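Local coordinates for alpha-L-rhamnosidase (Streptomyces avermitilis, PDB 3W5M), which releases terminal non-reducing alpha-L-rhamnose residues from rhamnosides such as naringin, rutin, hesperidin and gum arabic, and binds L-rhamnose through a calcium-dependent carbohydrate-binding module, at residues L129-S134 and G394-L399. Residues are numbered along the deposited sequence; the frame is centred on the assembly and turned at random.
Sequences LTEAPS and GERPAL
Arg396 reaches from the loop just ahead of strand 398-407 to Thr130 and Glu131, where helix 127-130 gives way to the chain that runs on into what is assigned as CBM67, and its side chain illustrates how one arginine can serve several partners along its length. Its CB is directed toward the opposing segment. Glu131 OE2 lies against both CG and CD, each 3.3 Å away, and Thr130 OG1 lies 3.5 Å from CD, the Thr130 and Arg396 side chains crossing at about a right angle. A bend at chi3 (-130°) then turns NE to the carboxylate. There NE forms a salt bridge with Glu131, through weak hydrogen bonds to OE1 at 3.3 Å and, less straight, to OE2 at 3.1 Å. Both oxygens thus share the one N-H of NE, with the two planes 77° apart. Beyond CZ, NH1 makes a salt bridge with Asp465, its stronger partner, while Glu395 CB covers one guanidinium face. Thr130 OG1 bonds to Glu131 OE2 from above the carboxylate plane and weakly to Pro126 O. Were Glu131 an alanine, NE would probably lose this acidic mate and the Thr130 hydroxyl its carboxylate acceptor, keeping at most the weak Pro126 bond. Weak bonds in a partly exposed setting are consistent with a modest electrostatic tie between residues 130-131 and the sheet of strand 398-407, the guanidinium charge probably shared between two acids.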
ATOM      1  N   LEU A 129      29.615   3.428  -3.338  1.00 25.55           N
ATOM      2  CA  LEU A 129      28.352   3.747  -4.019  1.00 25.77           C
ATOM      3  C   LEU A 129      27.118   3.658  -3.094  1.00 26.62           C
ATOM      4  O   LEU A 129      26.085   4.264  -3.370  1.00 26.19           O
ATOM      5  CB  LEU A 129      28.174   2.869  -5.274  1.00 25.14           C
ATOM      6  CG  LEU A 129      29.248   2.962  -6.373  1.00 25.72           C
ATOM      7  CD1 LEU A 129      28.882   2.051  -7.556  1.00 23.27           C
ATOM      8  CD2 LEU A 129      29.459   4.399  -6.843  1.00 26.74           C
ATOM      9  N   THR A 130      27.239   2.913  -2.002  1.00 26.69           N
ATOM     10  CA  THR A 130      26.092   2.679  -1.129  1.00 27.79           C
ATOM     11  C   THR A 130      26.239   3.356   0.236  1.00 31.94           C
ATOM     12  O   THR A 130      25.297   3.353   1.034  1.00 33.88           O
ATOM     13  CB  THR A 130      25.864   1.185  -0.878  1.00 28.97           C
ATOM     14  OG1 THR A 130      27.043   0.604  -0.295  1.00 29.24           O
ATOM     15  CG2 THR A 130      25.507   0.471  -2.167  1.00 28.09           C
ATOM     16  N   GLU A 131      27.426   3.874   0.541  1.00 30.98           N
ATOM     17  CA  GLU A 131      27.594   4.605   1.791  1.00 32.85           C
ATOM     18  C   GLU A 131      27.857   6.070   1.520  1.00 30.88           C
ATOM     19  O   GLU A 131      28.623   6.415   0.628  1.00 33.16           O
ATOM     20  CB  GLU A 131      28.722   4.024   2.638  1.00 36.22           C
ATOM     21  CG  GLU A 131      28.232   3.052   3.693  1.00 40.45           C
ATOM     22  CD  GLU A 131      27.959   1.679   3.118  1.00 44.69           C
ATOM     23  OE1 GLU A 131      28.914   0.870   3.051  1.00 51.44           O
ATOM     24  OE2 GLU A 131      26.785   1.405   2.754  1.00 43.84           O
ATOM     25  N   ALA A 132      27.225   6.928   2.306  1.00 29.64           N
ATOM     26  CA  ALA A 132      27.533   8.347   2.263  1.00 30.72           C
ATOM     27  C   ALA A 132      28.962   8.532   2.749  1.00 31.21           C
ATOM     28  O   ALA A 132      29.455   7.713   3.554  1.00 29.10           O
ATOM     29  CB  ALA A 132      26.563   9.126   3.143  1.00 30.49           C
ATOM     30  N   PRO A 133      29.647   9.583   2.245  1.00 33.03           N
ATOM     31  CA  PRO A 133      30.898  10.045   2.847  1.00 31.78           C
ATOM     32  C   PRO A 133      30.699  10.031   4.363  1.00 31.47           C
ATOM     33  O   PRO A 133      29.699  10.546   4.828  1.00 31.44           O
ATOM     34  CB  PRO A 133      30.986  11.486   2.342  1.00 32.72           C
ATOM     35  CG  PRO A 133      30.363  11.422   0.978  1.00 35.76           C
ATOM     36  CD  PRO A 133      29.267  10.394   1.064  1.00 35.66           C
ATOM     37  N   SER A 134      31.601   9.393   5.110  1.00 29.74           N
ATOM     38  CA  SER A 134      31.380   9.162   6.538  1.00 32.11           C
ATOM     39  C   SER A 134      32.202  10.085   7.457  1.00 30.23           C
ATOM     40  O   SER A 134      33.135  10.756   7.029  1.00 28.52           O
ATOM     41  CB  SER A 134      31.707   7.718   6.892  1.00 30.52           C
ATOM     42  OG  SER A 134      33.081   7.577   7.172  1.00 35.10           O
ATOM     43  N   GLY A 394      17.878  -3.547   6.944  1.00 23.25           N
ATOM     44  CA  GLY A 394      19.285  -3.653   6.559  1.00 23.53           C
ATOM     45  C   GLY A 394      19.771  -2.296   6.098  1.00 24.48           C
ATOM     46  O   GLY A 394      18.976  -1.336   5.995  1.00 21.70           O
ATOM     47  N   GLU A 395      21.062  -2.212   5.797  1.00 24.86           N
ATOM     48  CA  GLU A 395      21.692  -0.908   5.507  1.00 28.73           C
ATOM     49  C   GLU A 395      21.854  -0.630   4.028  1.00 28.17           C
ATOM     50  O   GLU A 395      21.918   0.533   3.631  1.00 27.08           O
ATOM     51  CB  GLU A 395      23.107  -0.845   6.100  1.00 32.26           C
ATOM     52  CG  GLU A 395      23.216  -1.189   7.575  1.00 38.33           C
ATOM     53  CD  GLU A 395      23.015   0.015   8.476  1.00 43.20           C
ATOM     54  OE1 GLU A 395      23.505   1.113   8.132  1.00 47.44           O
ATOM     55  OE2 GLU A 395      22.380  -0.140   9.544  1.00 46.69           O
ATOM     56  N   ARG A 396      21.997  -1.690   3.239  1.00 27.59           N
ATOM     57  CA  ARG A 396      22.317  -1.563   1.815  1.00 30.64           C
ATOM     58  C   ARG A 396      21.393  -2.464   1.039  1.00 28.15           C
ATOM     59  O   ARG A 396      21.163  -3.624   1.446  1.00 29.51           O
ATOM     60  CB  ARG A 396      23.749  -2.025   1.522  1.00 32.14           C
ATOM     61  CG  ARG A 396      24.829  -1.104   2.050  1.00 41.08           C
ATOM     62  CD  ARG A 396      26.172  -1.807   2.122  1.00 44.83           C
ATOM     63  NE  ARG A 396      26.773  -1.613   3.441  1.00 49.57           N
ATOM     64  CZ  ARG A 396      26.561  -2.414   4.483  1.00 50.78           C
ATOM     65  NH1 ARG A 396      25.774  -3.474   4.359  1.00 53.38           N
ATOM     66  NH2 ARG A 396      27.142  -2.167   5.650  1.00 53.44           N
ATOM     67  N   PRO A 397      20.893  -1.975  -0.105  1.00 23.02           N
ATOM     68  CA  PRO A 397      20.079  -2.899  -0.887  1.00 21.63           C
ATOM     69  C   PRO A 397      20.853  -3.952  -1.684  1.00 20.11           C
ATOM     70  O   PRO A 397      22.032  -3.766  -2.056  1.00 20.75           O
ATOM     71  CB  PRO A 397      19.265  -1.963  -1.809  1.00 22.30           C
ATOM     72  CG  PRO A 397      20.082  -0.741  -1.908  1.00 22.03           C
ATOM     73  CD  PRO A 397      20.817  -0.595  -0.604  1.00 23.00           C
ATOM     74  N   ALA A 398      20.172  -5.055  -1.948  1.00 17.97           N
ATOM     75  CA  ALA A 398      20.750  -6.171  -2.653  1.00 18.85           C
ATOM     76  C   ALA A 398      19.807  -6.729  -3.711  1.00 17.64           C
ATOM     77  O   ALA A 398      18.596  -6.657  -3.566  1.00 17.53           O
ATOM     78  CB  ALA A 398      21.167  -7.270  -1.650  1.00 17.99           C
ATOM     79  N   LEU A 399      20.396  -7.277  -4.769  1.00 17.06           N
ATOM     80  CA  LEU A 399      19.694  -7.859  -5.926  1.00 16.80           C
ATOM     81  C   LEU A 399      19.931  -9.368  -6.018  1.00 16.77           C
ATOM     82  O   LEU A 399      21.054  -9.841  -5.825  1.00 17.96           O
ATOM     83  CB  LEU A 399      20.215  -7.202  -7.225  1.00 17.86           C
ATOM     84  CG  LEU A 399      19.652  -7.750  -8.535  1.00 19.48           C
ATOM     85  CD1 LEU A 399      18.187  -7.394  -8.764  1.00 20.38           C
ATOM     86  CD2 LEU A 399      20.515  -7.306  -9.725  1.00 22.04           C
TER